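Local coordinates for glycosyl hydrolase family 2, TIM barrel domain protein (Faecalibacterium prausnitzii A2-165, PDB 6ED2) that probably hydrolyses beta-glucuronides, as a gut bacterial beta-glucuronidase of glycosyl hydrolase family 2, a kind of enzyme linked to drug reactivation, at residues G91-E96 and V158-E163; S165-P170 and T409-K414; V210-T215 and M423-K428; T336-F341 and Y364-E369; G537-S542 and V550-E555. One frame throughout, in Å; residues are numbered along the deposited sequence.

Overall arrangement
The five contacts follow the chain from its sugar-binding domain (contact 1) into the TIM barrel (contacts 4 and 5), with contacts 2 and 3 making the joins between domains. Contacts 1 and 2 touch where Glu-163 O lies 3.4 Å from Met-168 SD. Contacts 2 and 3 use the two ends of one barrel helix, 409-427, their centres 24 Å apart. From contact 3 the packing passes to contact 4, Arg-426 NH2 lying 3.2 Å from Tyr-364 OH. Contact 5 touches none of the others; its nearest atoms are about 12 Å from contact 4 and at least about 20 Å from the rest. The Tyr-213 and Asp-539 side chains lie about 11 and 10 Å from bound magnesium ions.

Contact 1: G91-E96 and V158-E163; sequences GDFWYE and VLANNE
In the antiparallel beta sheet of the sugar-binding domain, strand 92-101 runs beside strand 152-161, and this end of the ladder shows how regular pairing passes into a side-chain network. Phe-93 with Ala-160 and Tyr-95 with Val-158 are hydrogen-bonded pairs; the Ala-160 N to Phe-93 O bond measures 2.8 Å. Between them, at a non-hydrogen-bonded pair, Leu-159 CB sits over the six-membered ring of Trp-94, 3.9 Å from its centroid, in a CH-pi contact, while Trp-94 NE1 is hydrogen-bonded to Asp-51 OD2. The other face of the sheet brings Phe-93 CE1 within 3.5 Å of Ala-160 CB. At the last, non-hydrogen-bonded pair, Asp-92 with Asn-161, the asparagine, its CG anti to the backbone N (chi1 -177°), offers ND2 to two carboxylates. Asp-92 OD1, 2.7 Å from Asn-161 ND2, is met from above its carboxylate plane, which is turned 77° from the amide; Glu-163 OE1, 2.8 Å from ND2, uses its anti lone pair. A leucine here would probably leave both acidic groups without this shared donor and undo the turn that the asparagine OD1 closes by accepting from Glu-163 N. Asn-162 continues the strand exit, its OD1 taking Gly-91 N in the carbonyl plane at 2.8 Å. The whole is an antiparallel ladder ending in an Asx turn, within the jelly-roll-like beta domain of family 2 glycosyl hydrolases.

Contact 2: S165-P170 and T409-K414; sequences SETMLP and TPALLK
Leu-412, near the start of helix 409-427, gives up the most surface here, pressing its side chain against the backbone of residues 166-168. Its CG lies anti to the backbone N (chi1 179°), which carries both methyls to the loop: CD1 comes within 3.5 Å of Thr-167 C and 3.6 Å of Met-168 O, while CD2 lies 3.9 Å from Glu-166 O. Thr-167, second in buried area, turns its methyl to the helix, with CG2 3.8 Å from Ala-411 CB. Its hydroxyl OG1 instead shares a hydrogen bond with Ser-165 OG at 3.1 Å, a bond that helps fix which branch faces the helix. Leu-169 crosses Leu-412 at about a right angle, CD1 to CD1. The polar fastening lies just beyond: Asn-415 ND2 binds Thr-167 O, and Lys-406 pairs with Glu-166, whose other oxygen meets Tyr-187. Methyl groups laid against peptide carbons and carbonyls imply that shape, more than charge, fits this sugar-binding-domain loop to the barrel helix.

Contact 3: V210-T215 and M423-K428; sequences VLDYST and MIDRDK
Asp-212 and Lys-428 approach from opposite directions and meet in a salt bridge: Lys-428 NZ donates to Asp-212 OD2 at 2.6 Å, and that oxygen accepts through its syn lone pair. The lysine starts with CG between its backbone N and carbonyl carbon (chi1 63°) and then runs out extended, which carries CE past Tyr-213 O at 3.4 Å. Its NZ also binds Asp-425 OD1, at 2.9 Å, but here the ammonium stands above the carboxylate plane. One cation thus bridges two acids whose oxygens, Asp-212 OD2 and Asp-425 OD1, are 4.2 Å apart; a methionine in place of Lys-428 would probably leave Asp-212 without its salt-bridge partner and the two carboxylates without the cation between them. A water adds a second link, donating to Asp-212 OD1 and to the carbonyl O of Asp-425. Arg-26 forms a salt bridge with Asp-425 OD2, and Leu-211 and Asp-212 both face Ser-231 in a classic beta bulge. This three-residue salt-bridge network joins edge strand 210-219 of the family 2 beta-sandwich domain to the C-terminal end of TIM-barrel helix 409-427.

Contact 4: T336-F341 and Y364-E369; sequences TVKRDF and YQMADE
Phe-341 and Met-366 form a Met-aromatic contact between consecutive helices of the TIM barrel, 334-347 and 361-370, whose local axes come within 10.8 Å at an angle of 37°. The methionine carbon chain makes the closest touch: CG stands almost over the middle of the Phe-341 ring, 3.5 Å from the centroid and 13° off the normal, as a CH-pi contact. The SD atom lies obliquely, nearer the CD2 rim. With CG anti to the backbone N (chi1 175°) the Met-366 chain reaches across to helix 334-347, where bends at chi2 and chi3 bring SD also to Val-337 CG1 at 4.1 Å. Ala-367 closes on the far end of the ring, its CB 3.9 Å from Phe-341 CE1. Farther out, Ile-363 packs on both Val-337 and Phe-341. Ser-70 of the second subunit rests on Met-366, and its carbonyl O accepts a hydrogen bond from Lys-338 NZ, placing this helix pair at a subunit interface. Within helix 334-347, the carbonyl O of Val-337 lies at the edge of the Phe-341 ring, in its plane.

Contact 5: G537-S542 and V550-E555; sequences GTDNLS and VMWSAE
Asp-539 and Trp-552 carry this contact; just before Asp-539 along the chain, Thr-538 reaches Trp-552 through a water, which donates to Thr-538 OG1 and to Asp-539 O and accepts from Trp-552 N at 2.8 Å. Asp-539 itself lays its CB over the Trp-552 six-membered ring, 3.4 Å from the centroid, and its carbonyl O meets Trp-552 CA at 3.2 Å in a CA-H...O contact. Its carboxylate points on to Lys-599 and to the backbone N of Lys-598. Asn-540 turns its amide back on its own segment, ND2 binding Thr-538 O at 3.0 Å, while its CB lies 3.4 Å from Trp-552 O. Leu-541 N makes a weak bond, 3.4 Å, to the same Trp-552 O. The positive phi of Trp-552 (96°) suits the third position of the type II turn from Val-550 to Ser-553, and the carbonyl O of Ile-591 of the fourth subunit accepts from Trp-552 NE1. Ser-553 N-caps helix 554-570. The contact lies between the loop leaving barrel strand 531-535 and the start of that helix.

Contact 1: G91-E96 and V158-E163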
# COMPACT_ATOMS: atom_id res chain seq x y z
N GLY A 91 2.99 -21.70 27.30
CA GLY A 91 3.02 -22.34 28.60
C GLY A 91 1.65 -22.31 29.25
O GLY A 91 0.63 -22.35 28.56
N ASP A 92 1.66 -22.25 30.58
CA ASP A 92 0.44 -22.18 31.39
C ASP A 92 -0.06 -20.74 31.50
O ASP A 92 0.74 -19.82 31.71
CB ASP A 92 0.71 -22.70 32.80
CG ASP A 92 0.83 -24.21 32.89
OD1 ASP A 92 0.43 -24.94 31.95
OD2 ASP A 92 1.32 -24.67 33.94
N PHE A 93 -1.37 -20.56 31.41
CA PHE A 93 -2.00 -19.26 31.63
C PHE A 93 -3.40 -19.48 32.20
O PHE A 93 -4.03 -20.52 31.98
CB PHE A 93 -2.07 -18.42 30.33
CG PHE A 93 -2.63 -19.16 29.13
CD1 PHE A 93 -3.98 -19.04 28.80
CD2 PHE A 93 -1.81 -19.98 28.35
CE1 PHE A 93 -4.52 -19.70 27.70
CE2 PHE A 93 -2.33 -20.66 27.24
CZ PHE A 93 -3.69 -20.52 26.92
N TRP A 94 -3.89 -18.47 32.93
CA TRP A 94 -5.12 -18.60 33.71
C TRP A 94 -6.17 -17.59 33.29
O TRP A 94 -5.87 -16.41 33.07
CB TRP A 94 -4.84 -18.41 35.21
CG TRP A 94 -3.96 -19.44 35.86
CD1 TRP A 94 -2.61 -19.57 35.73
CD2 TRP A 94 -4.38 -20.46 36.78
NE1 TRP A 94 -2.16 -20.61 36.51
CE2 TRP A 94 -3.22 -21.17 37.17
CE3 TRP A 94 -5.61 -20.83 37.32
CZ2 TRP A 94 -3.27 -22.25 38.06
CZ3 TRP A 94 -5.66 -21.89 38.20
CH2 TRP A 94 -4.50 -22.59 38.56
N TYR A 95 -7.41 -18.07 33.19
CA TYR A 95 -8.59 -17.25 33.05
C TYR A 95 -9.43 -17.38 34.32
O TYR A 95 -9.46 -18.44 34.95
CB TYR A 95 -9.43 -17.68 31.85
CG TYR A 95 -8.93 -17.23 30.50
CD1 TYR A 95 -9.54 -16.18 29.83
CD2 TYR A 95 -7.86 -17.88 29.88
CE1 TYR A 95 -9.10 -15.77 28.59
CE2 TYR A 95 -7.40 -17.47 28.62
CZ TYR A 95 -8.03 -16.41 27.99
OH TYR A 95 -7.60 -15.98 26.75
N GLU A 96 -10.10 -16.30 34.70
CA GLU A 96 -10.89 -16.31 35.93
C GLU A 96 -12.09 -15.40 35.75
O GLU A 96 -11.98 -14.30 35.21
CB GLU A 96 -10.05 -15.85 37.13
CG GLU A 96 -10.78 -15.94 38.47
CD GLU A 96 -10.14 -15.08 39.56
OE1 GLU A 96 -9.03 -15.41 40.04
OE2 GLU A 96 -10.75 -14.06 39.94
N VAL A 158 -9.79 -21.19 35.06
CA VAL A 158 -9.37 -22.10 34.01
C VAL A 158 -7.85 -22.02 33.90
O VAL A 158 -7.30 -20.95 33.61
CB VAL A 158 -10.05 -21.79 32.67
CG1 VAL A 158 -9.57 -22.77 31.59
CG2 VAL A 158 -11.56 -21.87 32.81
N LEU A 159 -7.19 -23.15 34.13
CA LEU A 159 -5.76 -23.28 33.87
C LEU A 159 -5.63 -23.88 32.48
O LEU A 159 -5.99 -25.04 32.25
CB LEU A 159 -5.09 -24.16 34.93
CG LEU A 159 -3.69 -24.64 34.59
CD1 LEU A 159 -2.77 -23.48 34.24
CD2 LEU A 159 -3.11 -25.46 35.76
N ALA A 160 -5.14 -23.08 31.54
CA ALA A 160 -4.98 -23.51 30.17
C ALA A 160 -3.49 -23.56 29.82
O ALA A 160 -2.64 -23.02 30.53
CB ALA A 160 -5.74 -22.58 29.21
N ASN A 161 -3.19 -24.24 28.71
CA ASN A 161 -1.81 -24.43 28.27
C ASN A 161 -1.82 -24.50 26.75
O ASN A 161 -2.74 -25.05 26.16
CB ASN A 161 -1.23 -25.72 28.89
CG ASN A 161 0.23 -25.94 28.52
OD1 ASN A 161 0.53 -26.43 27.45
ND2 ASN A 161 1.14 -25.54 29.40
N ASN A 162 -0.80 -23.91 26.12
CA ASN A 162 -0.75 -23.89 24.66
C ASN A 162 0.54 -24.49 24.11
O ASN A 162 0.90 -24.23 22.96
CB ASN A 162 -0.93 -22.46 24.13
CG ASN A 162 0.20 -21.55 24.53
OD1 ASN A 162 1.04 -21.90 25.37
ND2 ASN A 162 0.24 -20.35 23.94
N GLU A 163 1.24 -25.29 24.91
CA GLU A 163 2.45 -25.94 24.44
C GLU A 163 2.11 -26.98 23.38
O GLU A 163 1.04 -27.60 23.40
CB GLU A 163 3.21 -26.57 25.60
CG GLU A 163 3.85 -25.53 26.48
CD GLU A 163 4.44 -26.10 27.77
OE1 GLU A 163 3.80 -25.97 28.83
OE2 GLU A 163 5.56 -26.63 27.73

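Contact 2: S165-P170 and T409-K414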
# COMPACT_ATOMS: atom_id res chain seq x y z
N SER A 165 3.29 -30.46 21.06
CA SER A 165 4.06 -31.70 21.11
C SER A 165 3.71 -32.54 19.89
O SER A 165 2.84 -32.17 19.09
CB SER A 165 3.78 -32.49 22.39
OG SER A 165 2.54 -33.16 22.26
N GLU A 166 4.38 -33.69 19.77
CA GLU A 166 4.16 -34.62 18.68
C GLU A 166 3.06 -35.63 18.97
O GLU A 166 2.83 -36.54 18.16
CB GLU A 166 5.46 -35.34 18.33
CG GLU A 166 6.59 -34.38 17.98
CD GLU A 166 7.84 -35.08 17.46
OE1 GLU A 166 7.98 -36.31 17.68
OE2 GLU A 166 8.66 -34.41 16.80
N THR A 167 2.37 -35.52 20.11
CA THR A 167 1.28 -36.43 20.43
C THR A 167 -0.08 -35.75 20.45
O THR A 167 -1.06 -36.36 20.88
CB THR A 167 1.54 -37.13 21.78
OG1 THR A 167 1.89 -36.15 22.77
CG2 THR A 167 2.68 -38.12 21.65
N MET A 168 -0.18 -34.51 19.97
CA MET A 168 -1.43 -33.76 20.00
C MET A 168 -1.84 -33.32 18.60
O MET A 168 -1.05 -33.34 17.65
CB MET A 168 -1.30 -32.52 20.89
CG MET A 168 -0.25 -31.54 20.36
SD MET A 168 -0.15 -29.98 21.26
CE MET A 168 -1.61 -29.12 20.62
N LEU A 169 -3.09 -32.89 18.50
CA LEU A 169 -3.62 -32.28 17.30
C LEU A 169 -3.91 -30.81 17.58
O LEU A 169 -4.81 -30.53 18.40
CB LEU A 169 -4.88 -33.00 16.85
CG LEU A 169 -4.77 -34.39 16.22
CD1 LEU A 169 -4.39 -35.48 17.22
CD2 LEU A 169 -6.12 -34.69 15.62
N PRO A 170 -3.23 -29.85 16.95
CA PRO A 170 -2.21 -30.01 15.90
C PRO A 170 -0.81 -30.26 16.47
O PRO A 170 -0.56 -29.98 17.65
CB PRO A 170 -2.26 -28.67 15.18
CG PRO A 170 -2.57 -27.68 16.28
CD PRO A 170 -3.48 -28.42 17.25
N THR A 409 3.62 -42.57 18.30
CA THR A 409 2.45 -42.74 17.44
C THR A 409 1.22 -43.32 18.15
O THR A 409 0.11 -42.85 17.86
CB THR A 409 2.84 -43.62 16.24
OG1 THR A 409 4.00 -43.07 15.59
CG2 THR A 409 1.69 -43.75 15.22
N PRO A 410 1.32 -44.33 19.04
CA PRO A 410 0.09 -44.82 19.69
C PRO A 410 -0.61 -43.75 20.50
O PRO A 410 -1.85 -43.71 20.51
CB PRO A 410 0.59 -45.98 20.57
CG PRO A 410 1.86 -46.44 19.93
CD PRO A 410 2.49 -45.15 19.41
N ALA A 411 0.15 -42.89 21.19
CA ALA A 411 -0.44 -41.80 21.95
C ALA A 411 -1.09 -40.78 21.01
O ALA A 411 -2.21 -40.33 21.27
CB ALA A 411 0.62 -41.13 22.82
N LEU A 412 -0.41 -40.43 19.92
CA LEU A 412 -1.00 -39.53 18.94
C LEU A 412 -2.32 -40.09 18.40
O LEU A 412 -3.33 -39.38 18.35
CB LEU A 412 -0.02 -39.28 17.80
CG LEU A 412 -0.53 -38.36 16.69
CD1 LEU A 412 -0.77 -36.94 17.24
CD2 LEU A 412 0.48 -38.33 15.55
N LEU A 413 -2.33 -41.37 18.02
CA LEU A 413 -3.54 -41.96 17.47
C LEU A 413 -4.69 -41.89 18.47
O LEU A 413 -5.84 -41.65 18.08
CB LEU A 413 -3.26 -43.40 17.06
CG LEU A 413 -4.42 -44.18 16.45
CD1 LEU A 413 -4.88 -43.56 15.13
CD2 LEU A 413 -3.99 -45.63 16.25
N LYS A 414 -4.40 -42.10 19.76
CA LYS A 414 -5.43 -42.00 20.79
C LYS A 414 -6.09 -40.63 20.79
O LYS A 414 -7.33 -40.52 20.80
CB LYS A 414 -4.83 -42.32 22.16
CG LYS A 414 -5.85 -42.51 23.28
CD LYS A 414 -5.20 -43.10 24.54
CE LYS A 414 -6.20 -43.25 25.69
NZ LYS A 414 -6.50 -41.94 26.34

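Contact 3: V210-T215 and M423-K428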
# COMPACT_ATOMS: atom_id res chain seq x y z
N VAL A 210 -31.88 -35.54 27.50
CA VAL A 210 -31.28 -35.89 26.22
C VAL A 210 -29.79 -35.57 26.23
O VAL A 210 -29.38 -34.45 26.57
CB VAL A 210 -31.99 -35.13 25.10
CG1 VAL A 210 -31.42 -35.55 23.75
CG2 VAL A 210 -33.48 -35.37 25.20
N LEU A 211 -28.96 -36.55 25.84
CA LEU A 211 -27.53 -36.35 25.65
C LEU A 211 -27.11 -36.29 24.19
O LEU A 211 -26.07 -35.71 23.87
CB LEU A 211 -26.73 -37.46 26.32
CG LEU A 211 -27.06 -37.78 27.78
CD1 LEU A 211 -26.36 -39.06 28.18
CD2 LEU A 211 -26.64 -36.65 28.71
N ASP A 212 -27.89 -36.88 23.29
CA ASP A 212 -27.48 -36.97 21.90
C ASP A 212 -28.67 -37.41 21.07
O ASP A 212 -29.66 -37.93 21.59
CB ASP A 212 -26.30 -37.94 21.73
CG ASP A 212 -25.56 -37.76 20.40
OD1 ASP A 212 -25.76 -36.73 19.72
OD2 ASP A 212 -24.79 -38.67 20.03
N TYR A 213 -28.57 -37.17 19.77
CA TYR A 213 -29.52 -37.71 18.82
C TYR A 213 -28.80 -37.81 17.49
O TYR A 213 -27.77 -37.16 17.27
CB TYR A 213 -30.80 -36.86 18.71
CG TYR A 213 -30.65 -35.59 17.90
CD1 TYR A 213 -30.98 -35.57 16.55
CD2 TYR A 213 -30.19 -34.41 18.48
CE1 TYR A 213 -30.85 -34.41 15.80
CE2 TYR A 213 -30.06 -33.23 17.74
CZ TYR A 213 -30.39 -33.24 16.39
OH TYR A 213 -30.28 -32.11 15.61
N SER A 214 -29.34 -38.63 16.61
CA SER A 214 -28.77 -38.84 15.29
C SER A 214 -29.91 -38.88 14.30
O SER A 214 -31.04 -39.23 14.66
CB SER A 214 -27.93 -40.14 15.21
OG SER A 214 -28.77 -41.29 15.16
N THR A 215 -29.61 -38.53 13.04
CA THR A 215 -30.56 -38.56 11.94
C THR A 215 -29.88 -39.14 10.70
O THR A 215 -28.67 -38.98 10.51
CB THR A 215 -31.12 -37.15 11.59
OG1 THR A 215 -30.04 -36.22 11.34
CG2 THR A 215 -32.01 -36.61 12.71
N MET A 423 -15.62 -34.63 17.03
CA MET A 423 -16.04 -33.84 15.88
C MET A 423 -17.28 -34.44 15.23
O MET A 423 -18.24 -33.73 14.91
CB MET A 423 -14.92 -33.71 14.86
CG MET A 423 -15.43 -33.06 13.57
SD MET A 423 -14.22 -32.86 12.25
CE MET A 423 -14.02 -34.58 11.74
N ILE A 424 -17.29 -35.76 15.02
CA ILE A 424 -18.43 -36.36 14.34
C ILE A 424 -19.67 -36.33 15.23
O ILE A 424 -20.78 -36.06 14.76
CB ILE A 424 -18.08 -37.78 13.86
CG1 ILE A 424 -17.07 -37.69 12.71
CG2 ILE A 424 -19.36 -38.54 13.44
CD1 ILE A 424 -16.80 -39.02 12.03
N ASP A 425 -19.51 -36.59 16.53
CA ASP A 425 -20.65 -36.47 17.43
C ASP A 425 -21.21 -35.05 17.46
O ASP A 425 -22.43 -34.85 17.47
CB ASP A 425 -20.25 -36.93 18.84
CG ASP A 425 -20.31 -38.45 18.98
OD1 ASP A 425 -21.08 -39.10 18.22
OD2 ASP A 425 -19.57 -39.00 19.84
N ARG A 426 -20.34 -34.03 17.47
CA ARG A 426 -20.82 -32.65 17.53
C ARG A 426 -21.53 -32.24 16.25
O ARG A 426 -22.54 -31.53 16.29
CB ARG A 426 -19.66 -31.69 17.82
CG ARG A 426 -20.09 -30.26 18.22
CD ARG A 426 -18.90 -29.32 18.19
NE ARG A 426 -18.44 -29.13 16.82
CZ ARG A 426 -17.58 -28.19 16.42
NH1 ARG A 426 -17.08 -27.32 17.30
NH2 ARG A 426 -17.23 -28.11 15.14
N ASP A 427 -21.03 -32.69 15.09
CA ASP A 427 -21.41 -32.08 13.82
C ASP A 427 -22.31 -32.94 12.96
O ASP A 427 -22.74 -32.48 11.90
CB ASP A 427 -20.14 -31.69 13.05
CG ASP A 427 -19.35 -30.61 13.77
OD1 ASP A 427 -19.90 -30.03 14.74
OD2 ASP A 427 -18.17 -30.34 13.41
N LYS A 428 -22.64 -34.16 13.39
CA LYS A 428 -23.26 -35.11 12.46
C LYS A 428 -24.66 -34.69 12.02
O LYS A 428 -25.11 -35.14 10.97
CB LYS A 428 -23.33 -36.50 13.09
CG LYS A 428 -24.20 -36.58 14.35
CD LYS A 428 -23.81 -37.75 15.25
CE LYS A 428 -24.50 -37.66 16.62
NZ LYS A 428 -23.91 -38.61 17.61
O HOH W 1 -24.52 -34.38 19.38

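Contact 4: T336-F341 and Y364-E369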
# COMPACT_ATOMS: atom_id res chain seq x y z
N THR A 336 -18.02 -10.86 11.71
CA THR A 336 -17.10 -11.39 10.70
C THR A 336 -17.68 -12.62 10.01
O THR A 336 -17.55 -12.77 8.79
CB THR A 336 -15.75 -11.75 11.34
OG1 THR A 336 -15.23 -10.63 12.05
CG2 THR A 336 -14.77 -12.17 10.26
N VAL A 337 -18.35 -13.49 10.78
CA VAL A 337 -18.95 -14.69 10.20
C VAL A 337 -20.02 -14.32 9.17
O VAL A 337 -20.07 -14.88 8.06
CB VAL A 337 -19.52 -15.60 11.30
CG1 VAL A 337 -20.28 -16.77 10.69
CG2 VAL A 337 -18.38 -16.12 12.21
N LYS A 338 -20.90 -13.38 9.53
CA LYS A 338 -21.93 -12.93 8.59
C LYS A 338 -21.29 -12.36 7.33
O LYS A 338 -21.67 -12.72 6.21
CB LYS A 338 -22.84 -11.90 9.26
CG LYS A 338 -23.88 -11.27 8.33
CD LYS A 338 -25.02 -12.24 8.05
CE LYS A 338 -25.89 -11.76 6.92
NZ LYS A 338 -26.96 -12.72 6.61
N ARG A 339 -20.33 -11.46 7.50
CA ARG A 339 -19.65 -10.87 6.35
C ARG A 339 -19.00 -11.95 5.48
O ARG A 339 -19.07 -11.90 4.25
CB ARG A 339 -18.61 -9.85 6.83
CG ARG A 339 -17.66 -9.34 5.77
CD ARG A 339 -18.33 -8.37 4.81
NE ARG A 339 -17.34 -7.75 3.94
CZ ARG A 339 -17.64 -6.95 2.91
NH1 ARG A 339 -18.90 -6.69 2.62
NH2 ARG A 339 -16.67 -6.43 2.17
N ASP A 340 -18.37 -12.95 6.11
CA ASP A 340 -17.70 -14.00 5.33
C ASP A 340 -18.70 -14.78 4.48
O ASP A 340 -18.45 -15.03 3.29
CB ASP A 340 -16.92 -14.94 6.26
CG ASP A 340 -15.68 -14.27 6.89
OD1 ASP A 340 -15.40 -13.09 6.57
OD2 ASP A 340 -14.98 -14.91 7.70
N PHE A 341 -19.86 -15.12 5.04
CA PHE A 341 -20.89 -15.78 4.24
C PHE A 341 -21.43 -14.86 3.14
O PHE A 341 -21.66 -15.32 2.01
CB PHE A 341 -22.00 -16.31 5.15
CG PHE A 341 -21.66 -17.66 5.74
CD1 PHE A 341 -22.04 -18.84 5.09
CD2 PHE A 341 -20.93 -17.75 6.92
CE1 PHE A 341 -21.71 -20.08 5.62
CE2 PHE A 341 -20.60 -19.00 7.46
CZ PHE A 341 -21.00 -20.16 6.81
N TYR A 364 -21.21 -23.47 11.41
CA TYR A 364 -22.01 -24.53 10.77
C TYR A 364 -23.48 -24.16 10.77
O TYR A 364 -24.20 -24.45 9.80
CB TYR A 364 -21.83 -25.87 11.49
CG TYR A 364 -20.40 -26.35 11.64
CD1 TYR A 364 -19.89 -27.36 10.82
CD2 TYR A 364 -19.56 -25.79 12.60
CE1 TYR A 364 -18.56 -27.80 10.95
CE2 TYR A 364 -18.25 -26.21 12.75
CZ TYR A 364 -17.76 -27.24 11.92
OH TYR A 364 -16.45 -27.66 12.06
N GLN A 365 -23.95 -23.56 11.86
CA GLN A 365 -25.35 -23.14 11.92
C GLN A 365 -25.66 -22.17 10.79
O GLN A 365 -26.72 -22.25 10.16
CB GLN A 365 -25.64 -22.53 13.29
CG GLN A 365 -25.44 -23.52 14.46
CD GLN A 365 -25.53 -22.83 15.83
OE1 GLN A 365 -25.78 -21.63 15.92
NE2 GLN A 365 -25.33 -23.60 16.89
N MET A 366 -24.73 -21.26 10.50
CA MET A 366 -24.96 -20.31 9.41
C MET A 366 -24.89 -21.01 8.06
O MET A 366 -25.69 -20.72 7.17
CB MET A 366 -23.95 -19.15 9.46
CG MET A 366 -24.06 -18.20 8.26
SD MET A 366 -23.78 -16.42 8.56
CE MET A 366 -25.10 -16.11 9.74
N ALA A 367 -23.92 -21.92 7.88
CA ALA A 367 -23.91 -22.75 6.67
C ALA A 367 -25.23 -23.50 6.51
O ALA A 367 -25.77 -23.59 5.40
CB ALA A 367 -22.74 -23.72 6.69
N ASP A 368 -25.78 -24.01 7.62
CA ASP A 368 -27.09 -24.67 7.56
C ASP A 368 -28.15 -23.75 6.98
O ASP A 368 -29.01 -24.19 6.21
CB ASP A 368 -27.51 -25.14 8.95
CG ASP A 368 -26.73 -26.36 9.43
OD1 ASP A 368 -25.92 -26.95 8.67
OD2 ASP A 368 -26.92 -26.73 10.61
N GLU A 369 -28.11 -22.46 7.33
CA GLU A 369 -29.14 -21.53 6.89
C GLU A 369 -28.87 -20.98 5.50
O GLU A 369 -29.81 -20.69 4.76
CB GLU A 369 -29.26 -20.36 7.87
CG GLU A 369 -29.93 -20.73 9.18
CD GLU A 369 -29.98 -19.55 10.14
OE1 GLU A 369 -29.70 -18.41 9.70
OE2 GLU A 369 -30.30 -19.76 11.34

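Contact 5: G537-S542 and V550-E555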
# COMPACT_ATOMS: atom_id res chain seq x y z
N GLY A 537 -2.84 -21.88 -4.94
CA GLY A 537 -2.82 -20.43 -4.89
C GLY A 537 -1.43 -19.84 -4.77
O GLY A 537 -0.43 -20.57 -4.69
N THR A 538 -1.34 -18.51 -4.78
CA THR A 538 -0.06 -17.83 -4.66
C THR A 538 -0.23 -16.67 -3.70
O THR A 538 -1.30 -16.07 -3.61
CB THR A 538 0.49 -17.29 -6.00
OG1 THR A 538 -0.27 -16.15 -6.43
CG2 THR A 538 0.48 -18.35 -7.09
N ASP A 539 0.84 -16.37 -2.98
CA ASP A 539 0.85 -15.16 -2.17
C ASP A 539 0.82 -13.97 -3.12
O ASP A 539 1.56 -13.93 -4.11
CB ASP A 539 2.08 -15.12 -1.28
CG ASP A 539 2.03 -16.13 -0.15
OD1 ASP A 539 1.66 -15.77 0.98
OD2 ASP A 539 2.39 -17.30 -0.40
N ASN A 540 -0.06 -13.01 -2.84
CA ASN A 540 -0.05 -11.78 -3.61
C ASN A 540 -0.64 -10.68 -2.74
O ASN A 540 -1.67 -10.90 -2.08
CB ASN A 540 -0.82 -11.95 -4.94
CG ASN A 540 -2.31 -12.23 -4.74
OD1 ASN A 540 -3.15 -11.34 -4.91
ND2 ASN A 540 -2.64 -13.47 -4.38
N LEU A 541 0.04 -9.54 -2.70
CA LEU A 541 -0.42 -8.39 -1.92
C LEU A 541 -1.45 -7.59 -2.70
O LEU A 541 -1.30 -7.35 -3.90
CB LEU A 541 0.74 -7.47 -1.57
CG LEU A 541 1.89 -8.15 -0.83
CD1 LEU A 541 3.06 -7.19 -0.73
CD2 LEU A 541 1.42 -8.59 0.54
N SER A 542 -2.50 -7.16 -1.99
CA SER A 542 -3.45 -6.20 -2.54
C SER A 542 -2.69 -5.00 -3.10
O SER A 542 -1.86 -4.39 -2.41
CB SER A 542 -4.42 -5.77 -1.43
OG SER A 542 -5.70 -5.44 -1.94
N VAL A 550 5.23 -10.65 -12.00
CA VAL A 550 6.20 -11.29 -11.13
C VAL A 550 5.45 -12.00 -10.02
O VAL A 550 4.37 -11.56 -9.59
CB VAL A 550 7.23 -10.30 -10.54
CG1 VAL A 550 8.10 -9.70 -11.65
CG2 VAL A 550 6.50 -9.20 -9.74
N MET A 551 6.00 -13.13 -9.57
CA MET A 551 5.47 -13.77 -8.38
C MET A 551 5.27 -12.73 -7.29
O MET A 551 6.14 -11.88 -7.08
CB MET A 551 6.41 -14.88 -7.91
CG MET A 551 6.50 -16.06 -8.89
SD MET A 551 7.80 -17.20 -8.39
CE MET A 551 6.91 -18.27 -7.26
N TRP A 552 4.10 -12.78 -6.64
CA TRP A 552 3.58 -11.88 -5.60
C TRP A 552 2.67 -10.78 -6.15
O TRP A 552 2.02 -10.08 -5.36
CB TRP A 552 4.71 -11.25 -4.77
CG TRP A 552 5.23 -12.16 -3.68
CD1 TRP A 552 6.29 -13.02 -3.77
CD2 TRP A 552 4.71 -12.30 -2.35
NE1 TRP A 552 6.47 -13.69 -2.57
CE2 TRP A 552 5.51 -13.27 -1.69
CE3 TRP A 552 3.65 -11.71 -1.65
CZ2 TRP A 552 5.28 -13.65 -0.35
CZ3 TRP A 552 3.43 -12.10 -0.31
CH2 TRP A 552 4.24 -13.06 0.31
N SER A 553 2.56 -10.64 -7.48
CA SER A 553 1.69 -9.65 -8.11
C SER A 553 0.30 -10.21 -8.40
O SER A 553 0.09 -11.42 -8.53
CB SER A 553 2.29 -9.15 -9.42
OG SER A 553 2.17 -10.18 -10.40
N ALA A 554 -0.66 -9.28 -8.53
CA ALA A 554 -2.02 -9.66 -8.92
C ALA A 554 -2.02 -10.39 -10.26
O ALA A 554 -2.75 -11.38 -10.44
CB ALA A 554 -2.93 -8.43 -8.99
N GLU A 555 -1.21 -9.91 -11.20
CA GLU A 555 -1.13 -10.52 -12.52
C GLU A 555 -0.68 -11.97 -12.42
O GLU A 555 -1.24 -12.85 -13.08
CB GLU A 555 -0.16 -9.74 -13.40
CG GLU A 555 -0.76 -8.49 -14.01
CD GLU A 555 -0.89 -7.35 -13.00
OE1 GLU A 555 -0.28 -7.43 -11.90
OE2 GLU A 555 -1.59 -6.37 -13.33
O HOH W 2 1.60 -14.01 -7.00